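Local coordinates for uncharacterized protein (Bacteroides ovatus, PDB 4DQA), which is of unknown function but probably binds carbohydrate, pairing a BT_3987-like N-terminal domain with a concanavalin A-like lectin/glucanase domain, at residues A[7-12]-A[115-120]; A[28-33]-A[90-95]; A[235-240]-A[249-254]. All coordinates share one frame; numbering follows the deposited sequence.

In the fold
From the N terminus the chain enters strand 8-10, and contact 1 closes a loop of about a hundred residues when 115-120 comes back against 7-12. Contact 2 is nested inside that loop: strand 27-35 pairs with strand 93-97, which precedes strand 107-117. The two touch, centres about 14 Å apart, in the BT_3987-like N-terminal region. Contact 1 ties the sheet in which strands 8-10 and 27-35 are neighbours to the sheet holding strand 107-117, whereas contact 2 pairs two strands within the first. Contact 3 follows in series, a short hairpin closure in the concanavalin A-like region. Its nearest atoms lie about 40 Å from contact 2 and about 43 Å from contact 1.

Contact 1 of 3, residues A[7-12]-A[115-120]; sequences PKVYFE and VHSSSV
Val-115 reaches between Val-9 and Phe-11, and its side chain can be followed atom by atom. Its CB already lies against the aromatic ring, 3.7 Å from both CE2 and CZ of Phe-11. From there CG1 turns into the space between the backbone N and the carbonyl carbon of its own residue (chi1 63°) and meets CE2 of Phe-11 at 3.6 Å. It comes to the ring obliquely, neither squarely over a face nor at an edge, and the two side chains run past one another in opposite directions. The other branch, CG2, leaves in a different direction and ends 3.7 Å from CG1 of Val-9.

Val-9 is thereby divided between two valines. Its CG1 serves Val-115, while CG2 touches CG2 of Val-120 at 3.6 Å, these two side chains meeting at about a right angle. Val-120 also lays CB beside the backbone of the first segment, 3.6 Å from O of Pro-7. No hydrogen bond spans the two segments, so the evidence points to an apolar contact of methyl groups and one ring.

Ser-117 braces the bend that returns Val-120 to this cluster. Its OG accepts from N of Ser-119 and, at 3.1 Å and a nearly straight 172°, from N of Val-120, giving an ST turn and an ST motif; the same hydroxyl also bonds to O of Asp-44.

Around the cluster, strand 27-35 flanks strand 8-10, with Leu-35 against Val-9 and Leu-31 against Phe-11. Strand 43-49 brings Tyr-47 onto both Phe-11 and Val-115. The contact thus joins the sheet containing strand 8-10 to strand 107-117 of the second N-terminal sheet, and just past Val-120 the chain pairs in parallel with strand 8-10.

Contact 2 of 3, residues A[28-33]-A[90-95]; sequences TFDLVS and ADNIEV
The carbonyl O of Leu-31 is gripped twice: a water donates to it at 2.7 Å, and N of Ile-93 donates at 3.2 Å. The same water also donates to O of Asp-91, so it bridges the two segments where the regular pairing gives way to loop. Beyond it, N of Ala-90 bonds to O of Ser-33. Toward the other end the strands pair as antiparallel neighbours. Phe-29 and Val-95 form a hydrogen-bonded pair joined in both directions, the shorter bond being Val-95 N to Phe-29 O at 2.8 Å. Leu-31 and Ile-93 form the next such pair, with Asp-30 and Glu-94 as the non-hydrogen-bonded pair between them.

On the Phe-29 face, CB of Val-95 stands over the ring in a CH-pi contact, 3.7 Å from the centroid and 18° from the normal. CG of Phe-29 sits between its backbone N and carbonyl carbon (chi1 66°), which lays the ring alongside Val-95 with both side chains pointing the same way. CG1 of Val-95 reaches CZ of Phe-29 at 3.5 Å, and CG2 packs on CB of Leu-31. Phe-131 meets the ring of Phe-29 from strand 128-135.

On the Asp-30 face, Asn-92 ND2 gives a weak bond to Asp-30 OD1 at 3.1 Å, with amide and carboxylate planes 84° apart. OD1 of Asn-92 lies against CB of Asp-30 (3.0 Å) and CG2 of Val-32.

The chemistry is therefore two-sided. Buried apolar groups fill one face. On the exposed face Asp-30 OD1 and Glu-94 OE2 lie 4.8 Å apart without touching, like charges that probably disfavour each other mildly; the Asn-92 amide donates weakly to Asp-30 alone, and the backbone bonds supply most of the directional hold.

Contact 3 of 3, residues A[235-240]-A[249-254]; sequences GKTGIY and SDWGID
Two first torsions bring Thr-237 against Trp-251. With chi1 171°, OG1 of Thr-237 is anti to the backbone N and CG2 takes the place between N and the carbonyl carbon; Trp-251, at chi1 -68°, has its CG beside its own backbone N. The methyl consequently stands over the indole, CG2 of Thr-237 lying 3.7 Å from the centroid of the six-membered ring and 13° off its normal, a CH-pi contact. It also touches CB of Ser-249 at 3.8 Å.

Backbone bonds hold the two segments in register here. Thr-237 and Ser-249 form an antiparallel hydrogen-bonded pair, each N donating to the other's O at 3.0 Å. Further along, Trp-251 N bonds to Gly-235 O at 2.9 Å.

Gly-235 and Lys-236 both face Asp-231 in a G1 beta bulge, at which Gly-235 has a positive phi.

The contact lies at the open end of the hairpin of strands 236-241 and 244-250. Strand 223-231 flanks it, its Thr-229 O bonding to OG1 of Thr-237, which also bonds to Tyr-212 OH of strand 212-213; Tyr-230 of the flanking strand meets the Trp-251 ring. Met-187 of strand 187-190 also packs on the indole.

Contact 1 of 3, residues A[7-12]-A[115-120]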
loop_
_atom_site.group_PDB
_atom_site.type_symbol
_atom_site.label_atom_id
_atom_site.label_comp_id
_atom_site.label_asym_id
_atom_site.label_seq_id
_atom_site.Cartn_x
_atom_site.Cartn_y
_atom_site.Cartn_z
ATOM N N PRO A 7 -22.034 -38.452 19.269
ATOM C CA PRO A 7 -22.109 -37.039 18.860
ATOM C C PRO A 7 -20.806 -36.300 19.041
ATOM O O PRO A 7 -19.989 -36.681 19.881
ATOM C CB PRO A 7 -23.117 -36.436 19.823
ATOM C CG PRO A 7 -22.938 -37.259 21.101
ATOM C CD PRO A 7 -22.540 -38.669 20.637
ATOM N N LYS A 8 -20.647 -35.220 18.286
ATOM C CA LYS A 8 -19.386 -34.489 18.228
ATOM C C LYS A 8 -19.604 -33.005 18.451
ATOM O O LYS A 8 -20.677 -32.468 18.183
ATOM C CB LYS A 8 -18.724 -34.694 16.867
ATOM C CG LYS A 8 -18.244 -36.135 16.638
ATOM C CD LYS A 8 -17.473 -36.261 15.332
ATOM C CE LYS A 8 -16.821 -37.642 15.188
ATOM N NZ LYS A 8 -17.822 -38.749 15.214
ATOM N N VAL A 9 -18.552 -32.340 18.910
ATOM C CA VAL A 9 -18.571 -30.895 19.103
ATOM C C VAL A 9 -17.922 -30.211 17.899
ATOM O O VAL A 9 -16.928 -30.698 17.372
ATOM C CB VAL A 9 -17.827 -30.541 20.405
ATOM C CG1 VAL A 9 -17.561 -29.050 20.509
ATOM C CG2 VAL A 9 -18.642 -31.030 21.603
ATOM N N TYR A 10 -18.519 -29.110 17.454
ATOM C CA TYR A 10 -18.021 -28.390 16.300
ATOM C C TYR A 10 -18.504 -26.956 16.321
ATOM O O TYR A 10 -19.287 -26.562 17.183
ATOM C CB TYR A 10 -18.458 -29.093 15.003
ATOM C CG TYR A 10 -19.922 -28.980 14.652
ATOM C CD1 TYR A 10 -20.885 -29.730 15.325
ATOM C CD2 TYR A 10 -20.345 -28.149 13.615
ATOM C CE1 TYR A 10 -22.227 -29.625 14.991
ATOM C CE2 TYR A 10 -21.676 -28.043 13.288
ATOM C CZ TYR A 10 -22.609 -28.791 13.966
ATOM O OH TYR A 10 -23.935 -28.685 13.631
ATOM N N PHE A 11 -18.029 -26.172 15.360
ATOM C CA PHE A 11 -18.507 -24.814 15.165
ATOM C C PHE A 11 -19.520 -24.708 14.018
ATOM O O PHE A 11 -19.242 -25.147 12.918
ATOM C CB PHE A 11 -17.322 -23.902 14.867
ATOM C CG PHE A 11 -16.459 -23.600 16.067
ATOM C CD1 PHE A 11 -16.954 -22.854 17.103
ATOM C CD2 PHE A 11 -15.136 -24.025 16.120
ATOM C CE1 PHE A 11 -16.144 -22.535 18.178
ATOM C CE2 PHE A 11 -14.325 -23.707 17.194
ATOM C CZ PHE A 11 -14.845 -22.942 18.215
ATOM N N GLU A 12 -20.676 -24.117 14.298
ATOM C CA GLU A 12 -21.809 -24.074 13.354
ATOM C C GLU A 12 -21.516 -23.144 12.206
ATOM O O GLU A 12 -21.836 -23.440 11.053
ATOM C CB GLU A 12 -23.058 -23.587 14.084
ATOM C CG GLU A 12 -24.327 -23.559 13.265
ATOM C CD GLU A 12 -25.515 -23.247 14.138
ATOM O OE1 GLU A 12 -25.723 -22.060 14.477
ATOM O OE2 GLU A 12 -26.226 -24.194 14.512
ATOM N N VAL A 115 -11.784 -25.558 19.111
ATOM C CA VAL A 115 -12.546 -26.139 20.212
ATOM C C VAL A 115 -12.034 -27.549 20.499
ATOM O O VAL A 115 -11.630 -28.299 19.588
ATOM C CB VAL A 115 -14.086 -26.121 19.948
ATOM C CG1 VAL A 115 -14.447 -26.973 18.731
ATOM C CG2 VAL A 115 -14.864 -26.591 21.177
ATOM N N HIS A 116 -12.063 -27.910 21.779
ATOM C CA HIS A 116 -11.640 -29.190 22.308
ATOM C C HIS A 116 -12.768 -29.700 23.211
ATOM O O HIS A 116 -13.608 -28.916 23.682
ATOM C CB HIS A 116 -10.399 -29.027 23.200
ATOM C CG HIS A 116 -9.278 -28.257 22.590
ATOM N ND1 HIS A 116 -8.359 -28.812 21.729
ATOM C CD2 HIS A 116 -8.928 -26.957 22.725
ATOM C CE1 HIS A 116 -7.502 -27.882 21.347
ATOM N NE2 HIS A 116 -7.808 -26.755 21.961
ATOM N N SER A 117 -12.776 -30.998 23.509
ATOM C CA SER A 117 -13.710 -31.512 24.484
ATOM C C SER A 117 -13.089 -32.648 25.269
ATOM O O SER A 117 -12.435 -33.512 24.698
ATOM C CB SER A 117 -14.996 -32.022 23.811
ATOM O OG SER A 117 -15.917 -32.552 24.767
ATOM N N SER A 118 -13.304 -32.627 26.575
ATOM C CA SER A 118 -12.881 -33.734 27.414
ATOM C C SER A 118 -13.967 -34.798 27.527
ATOM O O SER A 118 -13.766 -35.841 28.165
ATOM C CB SER A 118 -12.482 -33.221 28.801
ATOM O OG SER A 118 -13.577 -32.566 29.452
ATOM N N SER A 119 -15.123 -34.554 26.917
ATOM C CA SER A 119 -16.289 -35.430 27.021
ATOM C C SER A 119 -16.500 -36.266 25.775
ATOM O O SER A 119 -16.837 -37.463 25.864
ATOM C CB SER A 119 -17.570 -34.603 27.240
ATOM O OG SER A 119 -17.583 -33.949 28.489
ATOM N N VAL A 120 -16.407 -35.620 24.619
ATOM C CA VAL A 120 -16.638 -36.274 23.343
ATOM C C VAL A 120 -15.585 -35.842 22.330
ATOM O O VAL A 120 -14.706 -35.033 22.639
ATOM C CB VAL A 120 -18.026 -35.939 22.781
ATOM C CG1 VAL A 120 -19.117 -36.401 23.725
ATOM C CG2 VAL A 120 -18.158 -34.446 22.533
#

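Contact 2 of 3, residues A[28-33]-A[90-95]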
loop_
_atom_site.group_PDB
_atom_site.type_symbol
_atom_site.label_atom_id
_atom_site.label_comp_id
_atom_site.label_asym_id
_atom_site.label_seq_id
_atom_site.Cartn_x
_atom_site.Cartn_y
_atom_site.Cartn_z
ATOM N N THR A 28 -14.830 -7.003 21.840
ATOM C CA THR A 28 -15.211 -8.307 22.357
ATOM C C THR A 28 -16.156 -8.981 21.382
ATOM O O THR A 28 -16.935 -8.321 20.693
ATOM C CB THR A 28 -15.913 -8.187 23.723
ATOM O OG1 THR A 28 -17.057 -7.331 23.601
ATOM C CG2 THR A 28 -14.966 -7.627 24.758
ATOM N N PHE A 29 -16.065 -10.302 21.314
ATOM C CA PHE A 29 -17.028 -11.088 20.564
ATOM C C PHE A 29 -17.313 -12.419 21.258
ATOM O O PHE A 29 -16.567 -12.854 22.156
ATOM C CB PHE A 29 -16.546 -11.294 19.110
ATOM C CG PHE A 29 -15.300 -12.137 18.978
ATOM C CD1 PHE A 29 -15.388 -13.506 18.843
ATOM C CD2 PHE A 29 -14.046 -11.556 18.964
ATOM C CE1 PHE A 29 -14.256 -14.292 18.712
ATOM C CE2 PHE A 29 -12.917 -12.345 18.826
ATOM C CZ PHE A 29 -13.026 -13.708 18.706
ATOM N N ASP A 30 -18.403 -13.048 20.838
ATOM C CA ASP A 30 -18.915 -14.265 21.447
ATOM C C ASP A 30 -18.336 -15.470 20.735
ATOM O O ASP A 30 -18.224 -15.488 19.503
ATOM C CB ASP A 30 -20.441 -14.294 21.358
ATOM C CG ASP A 30 -21.103 -13.207 22.203
ATOM O OD1 ASP A 30 -20.499 -12.761 23.201
ATOM O OD2 ASP A 30 -22.234 -12.802 21.863
ATOM N N LEU A 31 -17.982 -16.473 21.522
ATOM C CA LEU A 31 -17.463 -17.729 21.020
ATOM C C LEU A 31 -18.348 -18.853 21.534
ATOM O O LEU A 31 -18.453 -19.065 22.759
ATOM C CB LEU A 31 -16.029 -17.927 21.487
ATOM C CG LEU A 31 -15.350 -19.197 21.004
ATOM C CD1 LEU A 31 -15.209 -19.140 19.492
ATOM C CD2 LEU A 31 -14.009 -19.328 21.711
ATOM N N VAL A 32 -18.967 -19.579 20.601
ATOM C CA VAL A 32 -19.894 -20.661 20.903
ATOM C C VAL A 32 -19.656 -21.852 19.977
ATOM O O VAL A 32 -19.567 -21.697 18.754
ATOM C CB VAL A 32 -21.351 -20.183 20.734
ATOM C CG1 VAL A 32 -22.329 -21.302 20.983
ATOM C CG2 VAL A 32 -21.640 -19.035 21.686
ATOM N N SER A 33 -19.536 -23.032 20.566
ATOM C CA SER A 33 -19.507 -24.274 19.829
ATOM C C SER A 33 -20.802 -25.021 20.071
ATOM O O SER A 33 -21.615 -24.600 20.894
ATOM C CB SER A 33 -18.312 -25.117 20.279
ATOM O OG SER A 33 -18.363 -25.412 21.664
ATOM N N ALA A 90 -23.123 -24.453 23.339
ATOM C CA ALA A 90 -22.373 -24.252 24.559
ATOM C C ALA A 90 -22.687 -22.901 25.163
ATOM O O ALA A 90 -22.990 -21.933 24.460
ATOM C CB ALA A 90 -20.870 -24.345 24.281
ATOM N N ASP A 91 -22.554 -22.829 26.481
ATOM C CA ASP A 91 -22.627 -21.540 27.136
ATOM C C ASP A 91 -21.549 -20.634 26.558
ATOM O O ASP A 91 -20.400 -21.049 26.323
ATOM C CB ASP A 91 -22.431 -21.672 28.633
ATOM C CG ASP A 91 -23.593 -22.379 29.325
ATOM O OD1 ASP A 91 -24.665 -22.553 28.718
ATOM O OD2 ASP A 91 -23.403 -22.761 30.492
ATOM N N ASN A 92 -21.929 -19.390 26.329
ATOM C CA ASN A 92 -21.060 -18.445 25.678
ATOM C C ASN A 92 -19.790 -18.127 26.459
ATOM O O ASN A 92 -19.779 -18.024 27.705
ATOM C CB ASN A 92 -21.830 -17.148 25.458
ATOM C CG ASN A 92 -21.064 -16.159 24.622
ATOM O OD1 ASN A 92 -20.820 -16.393 23.438
ATOM N ND2 ASN A 92 -20.679 -15.046 25.228
ATOM N N ILE A 93 -18.718 -17.956 25.713
ATOM C CA ILE A 93 -17.466 -17.423 26.208
ATOM C C ILE A 93 -17.227 -16.090 25.515
ATOM O O ILE A 93 -17.539 -15.950 24.336
ATOM C CB ILE A 93 -16.320 -18.393 25.836
ATOM C CG1 ILE A 93 -16.413 -19.618 26.732
ATOM C CG2 ILE A 93 -14.959 -17.708 25.861
ATOM C CD1 ILE A 93 -16.307 -19.320 28.137
ATOM N N GLU A 94 -16.686 -15.104 26.225
ATOM C CA GLU A 94 -16.375 -13.813 25.605
ATOM C C GLU A 94 -14.890 -13.744 25.296
ATOM O O GLU A 94 -14.051 -14.017 26.148
ATOM C CB GLU A 94 -16.803 -12.651 26.518
ATOM C CG GLU A 94 -16.746 -11.305 25.884
ATOM C CD GLU A 94 -17.408 -10.230 26.747
ATOM O OE1 GLU A 94 -16.688 -9.594 27.533
ATOM O OE2 GLU A 94 -18.640 -10.053 26.634
ATOM N N VAL A 95 -14.569 -13.379 24.060
ATOM C CA VAL A 95 -13.197 -13.180 23.637
ATOM C C VAL A 95 -12.933 -11.686 23.577
ATOM O O VAL A 95 -13.697 -10.935 22.968
ATOM C CB VAL A 95 -12.937 -13.779 22.245
ATOM C CG1 VAL A 95 -11.485 -13.569 21.829
ATOM C CG2 VAL A 95 -13.290 -15.268 22.204
HETATM O O HOH W 1 -18.732 -21.373 24.185
#

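Contact 3 of 3, residues A[235-240]-A[249-254]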
loop_
_atom_site.group_PDB
_atom_site.type_symbol
_atom_site.label_atom_id
_atom_site.label_comp_id
_atom_site.label_asym_id
_atom_site.label_seq_id
_atom_site.Cartn_x
_atom_site.Cartn_y
_atom_site.Cartn_z
ATOM N N GLY A 235 14.296 -4.351 -22.807
ATOM C CA GLY A 235 14.186 -3.099 -23.543
ATOM C C GLY A 235 12.825 -2.431 -23.433
ATOM O O GLY A 235 12.611 -1.350 -23.982
ATOM N N LYS A 236 11.888 -3.054 -22.718
ATOM C CA LYS A 236 10.520 -2.551 -22.676
ATOM C C LYS A 236 10.355 -1.473 -21.641
ATOM O O LYS A 236 10.843 -1.573 -20.516
ATOM C CB LYS A 236 9.527 -3.668 -22.377
ATOM C CG LYS A 236 9.542 -4.755 -23.444
ATOM C CD LYS A 236 8.606 -5.900 -23.084
ATOM C CE LYS A 236 7.134 -5.493 -23.204
ATOM N NZ LYS A 236 6.193 -6.637 -22.982
ATOM N N THR A 237 9.699 -0.410 -22.066
ATOM C CA THR A 237 9.324 0.668 -21.154
ATOM C C THR A 237 7.831 0.895 -21.258
ATOM O O THR A 237 7.219 0.700 -22.313
ATOM C CB THR A 237 10.134 1.969 -21.428
ATOM O OG1 THR A 237 9.602 3.073 -20.669
ATOM C CG2 THR A 237 10.095 2.346 -22.891
ATOM N N GLY A 238 7.224 1.274 -20.133
ATOM C CA GLY A 238 5.804 1.543 -20.102
ATOM C C GLY A 238 5.452 2.731 -19.221
ATOM O O GLY A 238 6.158 3.035 -18.247
ATOM N N ILE A 239 4.361 3.401 -19.576
ATOM C CA ILE A 239 3.734 4.383 -18.710
ATOM C C ILE A 239 2.387 3.802 -18.307
ATOM O O ILE A 239 1.593 3.373 -19.155
ATOM C CB ILE A 239 3.496 5.712 -19.448
ATOM C CG1 ILE A 239 4.828 6.374 -19.770
ATOM C CG2 ILE A 239 2.631 6.649 -18.601
ATOM C CD1 ILE A 239 4.729 7.598 -20.645
ATOM N N TYR A 240 2.137 3.787 -16.998
ATOM C CA TYR A 240 0.966 3.173 -16.422
ATOM C C TYR A 240 0.156 4.203 -15.649
ATOM O O TYR A 240 0.716 5.024 -14.926
ATOM C CB TYR A 240 1.388 2.054 -15.444
ATOM C CG TYR A 240 2.150 0.911 -16.066
ATOM C CD1 TYR A 240 3.508 1.008 -16.298
ATOM C CD2 TYR A 240 1.512 -0.269 -16.389
ATOM C CE1 TYR A 240 4.217 -0.030 -16.868
ATOM C CE2 TYR A 240 2.221 -1.319 -16.962
ATOM C CZ TYR A 240 3.574 -1.184 -17.181
ATOM O OH TYR A 240 4.306 -2.221 -17.738
ATOM N N SER A 249 7.078 1.708 -25.136
ATOM C CA SER A 249 8.082 1.782 -26.183
ATOM C C SER A 249 9.190 0.768 -25.924
ATOM O O SER A 249 9.100 -0.068 -24.992
ATOM C CB SER A 249 8.639 3.205 -26.273
ATOM O OG SER A 249 9.273 3.397 -27.528
ATOM N N ASP A 250 10.205 0.798 -26.780
ATOM C CA ASP A 250 11.332 -0.106 -26.677
ATOM C C ASP A 250 12.567 0.736 -26.841
ATOM O O ASP A 250 12.698 1.483 -27.812
ATOM C CB ASP A 250 11.285 -1.201 -27.757
ATOM C CG ASP A 250 10.101 -2.136 -27.583
ATOM O OD1 ASP A 250 9.026 -1.839 -28.141
ATOM O OD2 ASP A 250 10.238 -3.151 -26.860
ATOM N N TRP A 251 13.464 0.628 -25.879
ATOM C CA TRP A 251 14.697 1.388 -25.885
ATOM C C TRP A 251 15.853 0.432 -25.835
ATOM O O TRP A 251 15.724 -0.713 -25.359
ATOM C CB TRP A 251 14.789 2.274 -24.652
ATOM C CG TRP A 251 13.813 3.382 -24.591
ATOM C CD1 TRP A 251 13.150 3.956 -25.632
ATOM C CD2 TRP A 251 13.389 4.069 -23.411
ATOM N NE1 TRP A 251 12.336 4.960 -25.174
ATOM C CE2 TRP A 251 12.458 5.047 -23.812
ATOM C CE3 TRP A 251 13.691 3.942 -22.051
ATOM C CZ2 TRP A 251 11.843 5.913 -22.914
ATOM C CZ3 TRP A 251 13.076 4.796 -21.154
ATOM C CH2 TRP A 251 12.152 5.767 -21.593
ATOM N N GLY A 252 17.003 0.904 -26.300
ATOM C CA GLY A 252 18.208 0.103 -26.308
ATOM C C GLY A 252 19.224 0.595 -25.300
ATOM O O GLY A 252 20.315 0.054 -25.233
ATOM N N ILE A 253 18.874 1.624 -24.521
ATOM C CA ILE A 253 19.858 2.239 -23.630
ATOM C C ILE A 253 20.215 1.330 -22.467
ATOM O O ILE A 253 19.391 0.540 -21.989
ATOM C CB ILE A 253 19.383 3.606 -23.050
ATOM C CG1 ILE A 253 18.165 3.415 -22.145
ATOM C CG2 ILE A 253 19.081 4.589 -24.174
ATOM C CD1 ILE A 253 17.708 4.664 -21.395
ATOM N N ASP A 254 21.442 1.464 -21.991
ATOM C CA ASP A 254 21.902 0.642 -20.891
ATOM C C ASP A 254 21.387 1.165 -19.559
ATOM O O ASP A 254 21.405 0.440 -18.560
ATOM C CB ASP A 254 23.422 0.595 -20.870
ATOM C CG ASP A 254 23.992 -0.244 -22.008
ATOM O OD1 ASP A 254 23.210 -0.954 -22.687
ATOM O OD2 ASP A 254 25.221 -0.194 -22.213
#